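Local coordinates for conserved hypothetical cytochrome protein (Kuenenia stuttgartiensis, PDB 6H5L) that probably carries electrons through its two c-type hemes as part of a large reductase complex of an anammox bacterium, at residues R52-G57 against D62-R67; T181-R186 against Y214-V219. One frame throughout, in Å; residues are numbered along the deposited sequence.

Contact 1. Residues R52-G57 against D62-R67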
loop_
_atom_site.group_PDB
_atom_site.type_symbol
_atom_site.label_atom_id
_atom_site.label_comp_id
_atom_site.label_asym_id
_atom_site.label_seq_id
_atom_site.Cartn_x
_atom_site.Cartn_y
_atom_site.Cartn_z
ATOM N N ARG B 52 -50.134 5.217 3.519
ATOM C CA ARG B 52 -51.459 4.676 3.271
ATOM C C ARG B 52 -51.392 3.653 2.146
ATOM O O ARG B 52 -50.371 3.488 1.471
ATOM C CB ARG B 52 -52.454 5.784 2.896
ATOM C CG ARG B 52 -52.722 6.807 3.987
ATOM C CD ARG B 52 -53.162 8.140 3.394
ATOM N NE ARG B 52 -52.014 8.906 2.921
ATOM C CZ ARG B 52 -51.605 8.951 1.658
ATOM N NH1 ARG B 52 -52.262 8.287 0.718
ATOM N NH2 ARG B 52 -50.540 9.669 1.334
ATOM N N THR B 53 -52.510 2.957 1.959
ATOM C CA THR B 53 -52.783 2.212 0.739
ATOM C C THR B 53 -53.827 2.916 -0.119
ATOM O O THR B 53 -54.280 2.353 -1.121
ATOM C CB THR B 53 -53.237 0.789 1.074
ATOM O OG1 THR B 53 -54.340 0.843 1.987
ATOM C CG2 THR B 53 -52.101 0.010 1.712
ATOM N N THR B 54 -54.209 4.133 0.253
ATOM C CA THR B 54 -55.222 4.938 -0.409
ATOM C C THR B 54 -54.576 6.053 -1.226
ATOM O O THR B 54 -53.438 6.451 -0.958
ATOM C CB THR B 54 -56.174 5.538 0.635
ATOM O OG1 THR B 54 -55.449 6.432 1.482
ATOM C CG2 THR B 54 -56.790 4.434 1.483
ATOM N N PRO B 55 -55.269 6.574 -2.238
ATOM C CA PRO B 55 -54.680 7.621 -3.083
ATOM C C PRO B 55 -54.397 8.904 -2.309
ATOM O O PRO B 55 -54.752 9.064 -1.139
ATOM C CB PRO B 55 -55.747 7.848 -4.159
ATOM C CG PRO B 55 -56.521 6.580 -4.200
ATOM C CD PRO B 55 -56.553 6.098 -2.780
ATOM N N SER B 56 -53.745 9.835 -3.007
ATOM C CA SER B 56 -53.329 11.101 -2.411
ATOM C C SER B 56 -54.535 11.931 -1.989
ATOM O O SER B 56 -55.500 12.082 -2.745
ATOM C CB SER B 56 -52.461 11.884 -3.400
ATOM O OG SER B 56 -52.139 13.166 -2.892
ATOM N N GLY B 57 -54.473 12.476 -0.773
ATOM C CA GLY B 57 -55.549 13.266 -0.221
ATOM C C GLY B 57 -56.573 12.477 0.563
ATOM O O GLY B 57 -57.376 13.079 1.291
ATOM N N ASP B 62 -58.346 1.894 8.393
ATOM C CA ASP B 62 -58.032 1.454 9.749
ATOM C C ASP B 62 -56.858 0.485 9.755
ATOM O O ASP B 62 -56.094 0.438 10.728
ATOM C CB ASP B 62 -59.259 0.814 10.399
ATOM C CG ASP B 62 -60.409 1.789 10.560
ATOM O OD1 ASP B 62 -60.320 2.905 10.007
ATOM O OD2 ASP B 62 -61.396 1.440 11.241
ATOM N N GLU B 63 -56.691 -0.281 8.674
ATOM C CA GLU B 63 -55.564 -1.200 8.573
ATOM C C GLU B 63 -54.259 -0.459 8.313
ATOM O O GLU B 63 -53.201 -0.885 8.789
ATOM C CB GLU B 63 -55.823 -2.224 7.468
ATOM C CG GLU B 63 -57.081 -3.071 7.668
ATOM C CD GLU B 63 -58.357 -2.321 7.337
ATOM O OE1 GLU B 63 -58.293 -1.359 6.545
ATOM O OE2 GLU B 63 -59.420 -2.684 7.882
ATOM N N ASP B 64 -54.311 0.651 7.568
ATOM C CA ASP B 64 -53.112 1.453 7.343
ATOM C C ASP B 64 -52.549 1.972 8.657
ATOM O O ASP B 64 -51.333 1.936 8.880
ATOM C CB ASP B 64 -53.424 2.619 6.405
ATOM C CG ASP B 64 -53.667 2.170 4.979
ATOM O OD1 ASP B 64 -53.384 0.995 4.668
ATOM O OD2 ASP B 64 -54.146 2.992 4.169
ATOM N N ILE B 65 -53.419 2.473 9.536
ATOM C CA ILE B 65 -52.964 3.006 10.816
ATOM C C ILE B 65 -52.406 1.890 11.691
ATOM O O ILE B 65 -51.334 2.027 12.291
ATOM C CB ILE B 65 -54.108 3.760 11.519
ATOM C CG1 ILE B 65 -54.635 4.883 10.624
ATOM C CG2 ILE B 65 -53.641 4.316 12.855
ATOM C CD1 ILE B 65 -55.874 5.566 11.170
ATOM N N TYR B 66 -53.124 0.766 11.774
ATOM C CA TYR B 66 -52.644 -0.367 12.558
ATOM C C TYR B 66 -51.294 -0.863 12.060
ATOM O O TYR B 66 -50.464 -1.310 12.859
ATOM C CB TYR B 66 -53.672 -1.500 12.521
ATOM C CG TYR B 66 -53.299 -2.701 13.359
ATOM C CD1 TYR B 66 -53.674 -2.785 14.694
ATOM C CD2 TYR B 66 -52.568 -3.751 12.817
ATOM C CE1 TYR B 66 -53.331 -3.879 15.464
ATOM C CE2 TYR B 66 -52.218 -4.847 13.579
ATOM C CZ TYR B 66 -52.602 -4.906 14.901
ATOM O OH TYR B 66 -52.254 -5.997 15.658
ATOM N N ARG B 67 -51.054 -0.792 10.750
ATOM C CA ARG B 67 -49.775 -1.233 10.208
ATOM C C ARG B 67 -48.647 -0.315 10.657
ATOM O O ARG B 67 -47.581 -0.785 11.071
ATOM C CB ARG B 67 -49.847 -1.292 8.684
ATOM C CG ARG B 67 -48.635 -1.936 8.029
ATOM C CD ARG B 67 -48.813 -2.041 6.523
ATOM N NE ARG B 67 -48.453 -3.366 6.028
ATOM C CZ ARG B 67 -48.408 -3.698 4.743
ATOM N NH1 ARG B 67 -48.696 -2.798 3.812
ATOM N NH2 ARG B 67 -48.071 -4.930 4.388
#
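T53 and D64 meet through two hydrogen bonds, both carboxylate oxygens of D64 being taken up by one threonine. The backbone amide of T53 gives a nearly straight bond to D64 OD2 (N to OD2 2.7 Å, N-H...O angle 169°), but from above the carboxylate plane, 48° out of it. The hydroxyl of T53 serves the other oxygen: T53 OG1 donates to the syn lone pair of D64 OD1, 2.9 Å away. With chi1 at 54°, T53 OG1 stands between its own N and carbonyl carbon, and can thus reach the carboxylate alongside the amide. Threonine suits the place because its hydroxyl stands beside its amide, giving two donors for one carboxylate. R52 adds aliphatic cover, its CB 3.5 Å from D64 OD2, while its guanidinium leads away; R52 NE bonds Y49 O and stays 6.4 Å from D64 OD2, so no salt bridge forms. This stitches the loop that follows heme-contacting K50 and F51 to the first turn of helix 62-71, within a cytochrome c-type heme domain. The start of that helix would probably help stabilise the negative charge of buried D64. Replacing D64 with an alanine removes both oxygens, and is likely to leave the amide and hydroxyl of T53 without these acceptors and the loop less firmly tied to the helix. Farther out, T61 OG1 bonds D64 N, and T53 OG1 also bonds S111 OG, while the backbones of T53 and V112 are hydrogen-bonded. T54 OG1, for its part, bonds L59 O.

Contact 2. Residues T181-R186 against Y214-V219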
loop_
_atom_site.group_PDB
_atom_site.type_symbol
_atom_site.label_atom_id
_atom_site.label_comp_id
_atom_site.label_asym_id
_atom_site.label_seq_id
_atom_site.Cartn_x
_atom_site.Cartn_y
_atom_site.Cartn_z
ATOM N N THR B 181 -42.543 -3.505 -2.675
ATOM C CA THR B 181 -43.961 -3.156 -2.682
ATOM C C THR B 181 -44.215 -1.883 -1.884
ATOM O O THR B 181 -45.046 -1.054 -2.272
ATOM C CB THR B 181 -44.792 -4.315 -2.125
ATOM O OG1 THR B 181 -44.581 -5.487 -2.925
ATOM C CG2 THR B 181 -46.276 -3.965 -2.122
ATOM N N ASP B 182 -43.500 -1.710 -0.768
ATOM C CA ASP B 182 -43.675 -0.518 0.056
ATOM C C ASP B 182 -43.266 0.738 -0.703
ATOM O O ASP B 182 -43.988 1.743 -0.699
ATOM C CB ASP B 182 -42.867 -0.655 1.348
ATOM C CG ASP B 182 -43.375 -1.771 2.238
ATOM O OD1 ASP B 182 -44.489 -2.276 1.983
ATOM O OD2 ASP B 182 -42.656 -2.148 3.187
ATOM N N VAL B 183 -42.109 0.698 -1.365
ATOM C CA VAL B 183 -41.640 1.863 -2.109
ATOM C C VAL B 183 -42.550 2.137 -3.300
ATOM O O VAL B 183 -42.840 3.295 -3.623
ATOM C CB VAL B 183 -40.174 1.666 -2.538
ATOM C CG1 VAL B 183 -39.718 2.810 -3.429
ATOM C CG2 VAL B 183 -39.279 1.558 -1.314
ATOM N N TYR B 184 -43.016 1.081 -3.971
ATOM C CA TYR B 184 -43.974 1.262 -5.056
ATOM C C TYR B 184 -45.266 1.889 -4.547
ATOM O O TYR B 184 -45.888 2.701 -5.244
ATOM C CB TYR B 184 -44.259 -0.078 -5.737
ATOM C CG TYR B 184 -45.425 -0.045 -6.704
ATOM C CD1 TYR B 184 -45.252 0.370 -8.018
ATOM C CD2 TYR B 184 -46.697 -0.436 -6.302
ATOM C CE1 TYR B 184 -46.314 0.399 -8.904
ATOM C CE2 TYR B 184 -47.764 -0.407 -7.179
ATOM C CZ TYR B 184 -47.567 0.010 -8.478
ATOM O OH TYR B 184 -48.624 0.040 -9.358
ATOM N N LEU B 185 -45.691 1.515 -3.337
ATOM C CA LEU B 185 -46.901 2.096 -2.763
ATOM C C LEU B 185 -46.748 3.597 -2.554
ATOM O O LEU B 185 -47.677 4.366 -2.833
ATOM C CB LEU B 185 -47.240 1.406 -1.442
ATOM C CG LEU B 185 -48.146 0.175 -1.517
ATOM C CD1 LEU B 185 -48.227 -0.509 -0.163
ATOM C CD2 LEU B 185 -49.534 0.568 -2.003
ATOM N N ARG B 186 -45.584 4.033 -2.063
ATOM C CA ARG B 186 -45.361 5.455 -1.823
ATOM C C ARG B 186 -45.494 6.261 -3.108
ATOM O O ARG B 186 -46.104 7.337 -3.115
ATOM C CB ARG B 186 -43.983 5.674 -1.198
ATOM C CG ARG B 186 -43.726 4.887 0.080
ATOM C CD ARG B 186 -44.555 5.390 1.253
ATOM N NE ARG B 186 -45.880 4.780 1.306
ATOM C CZ ARG B 186 -46.132 3.594 1.850
ATOM N NH1 ARG B 186 -45.147 2.884 2.384
ATOM N NH2 ARG B 186 -47.369 3.116 1.855
ATOM N N TYR B 214 -34.903 1.499 -9.617
ATOM C CA TYR B 214 -33.752 2.395 -9.575
ATOM C C TYR B 214 -33.548 2.974 -8.180
ATOM O O TYR B 214 -32.407 3.182 -7.750
ATOM C CB TYR B 214 -33.906 3.522 -10.594
ATOM C CG TYR B 214 -32.791 4.538 -10.502
ATOM C CD1 TYR B 214 -31.515 4.238 -10.960
ATOM C CD2 TYR B 214 -33.011 5.791 -9.943
ATOM C CE1 TYR B 214 -30.488 5.161 -10.870
ATOM C CE2 TYR B 214 -31.992 6.719 -9.850
ATOM C CZ TYR B 214 -30.734 6.400 -10.316
ATOM O OH TYR B 214 -29.719 7.325 -10.224
ATOM N N VAL B 215 -34.638 3.256 -7.465
ATOM C CA VAL B 215 -34.515 3.765 -6.102
ATOM C C VAL B 215 -33.854 2.727 -5.205
ATOM O O VAL B 215 -32.977 3.052 -4.394
ATOM C CB VAL B 215 -35.892 4.192 -5.560
ATOM C CG1 VAL B 215 -35.803 4.509 -4.074
ATOM C CG2 VAL B 215 -36.413 5.395 -6.326
ATOM N N MET B 216 -34.258 1.460 -5.337
ATOM C CA MET B 216 -33.594 0.393 -4.596
ATOM C C MET B 216 -32.135 0.249 -5.011
ATOM O O MET B 216 -31.296 -0.154 -4.198
ATOM C CB MET B 216 -34.335 -0.929 -4.801
ATOM C CG MET B 216 -35.809 -0.886 -4.423
ATOM S SD MET B 216 -36.087 -0.555 -2.673
ATOM C CE MET B 216 -36.665 -2.156 -2.119
ATOM N N SER B 217 -31.818 0.572 -6.268
ATOM C CA SER B 217 -30.436 0.506 -6.731
ATOM C C SER B 217 -29.543 1.490 -5.989
ATOM O O SER B 217 -28.343 1.240 -5.828
ATOM C CB SER B 217 -30.377 0.767 -8.237
ATOM O OG SER B 217 -29.117 1.296 -8.616
ATOM N N LEU B 218 -30.102 2.611 -5.532
ATOM C CA LEU B 218 -29.324 3.619 -4.824
ATOM C C LEU B 218 -28.980 3.210 -3.397
ATOM O O LEU B 218 -28.113 3.839 -2.781
ATOM C CB LEU B 218 -30.078 4.952 -4.817
ATOM C CG LEU B 218 -30.336 5.558 -6.198
ATOM C CD1 LEU B 218 -31.123 6.855 -6.086
ATOM C CD2 LEU B 218 -29.025 5.784 -6.936
ATOM N N VAL B 219 -29.639 2.181 -2.857
ATOM C CA VAL B 219 -29.278 1.673 -1.540
ATOM C C VAL B 219 -27.907 1.005 -1.603
ATOM O O VAL B 219 -27.438 0.571 -2.662
ATOM C CB VAL B 219 -30.355 0.700 -1.028
ATOM C CG1 VAL B 219 -30.150 0.368 0.445
ATOM C CG2 VAL B 219 -31.742 1.279 -1.252
#
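Between segments 181-186 and 214-219 the backbones come closest at V183 and V215, their CA atoms 8.4 Å apart, a separation bridged by side chains alone. V183, on helix 180-189, points toward helix 205-217 and divides its two methyls between two neighbours there. CG1, anti to the backbone N (chi1 174°), meets V215 CG1 at 4.3 Å, methyl against methyl. CG2, on the other branch, lies beside the thioether of M216, 4.1 Å from SD. The beta-branched valine fits here because one short side chain offers a methyl to each partner. M216 leaves its helix less directly: with chi1 at -56° and chi2 at -63° the chain bends so that SD comes nearer to helix 180-189, and V183 and M216 lie alongside each other, running in opposite senses. A flexible, unbranched methionine can make that turn, whereas V215 reaches V183 straight from its own backbone. P180 and F187, also on helix 180-189, add to this packing, touching M216 and V215 respectively, while T212 meets V183 one turn before M216. The setting is the C-terminal cytochrome c domain, in which helix 205-217 also packs on helix 122-135, with Y214 lying against I125 and K129, as the first and last helices do in class I cytochromes c. V215 touches a bound heme c as well as V183, and R186, on the same helix as V183, is also part of a heme pocket. Since no hydrogen bond or charge pair crosses between the two segments, their cohesion comes from van der Waals contact and the burial of apolar groups, and through V215 this apolar packing extends to the heme.

In the fold
Both segments of contact 1 precede both of contact 2 along the chain. Contact 1 belongs to the first cytochrome region, tying a loop to helix 62-71, and contact 2 to the second, pairing helices 180-189 and 205-217. Their centres lie 18 Å apart, yet they touch: R186 NH2 sits 3.0 Å from R52 O, a probable though weak hydrogen bond. R186 also rests on F51, a residue that binds the first heme. Helix 180-189 therefore faces helix 205-217 through V183 and the loop of contact 1 through R186. These contacts join the two heme regions; K50 and K175, each of which binds both hemes, also bring the sites together, so the hemes are probably close enough to pass electrons.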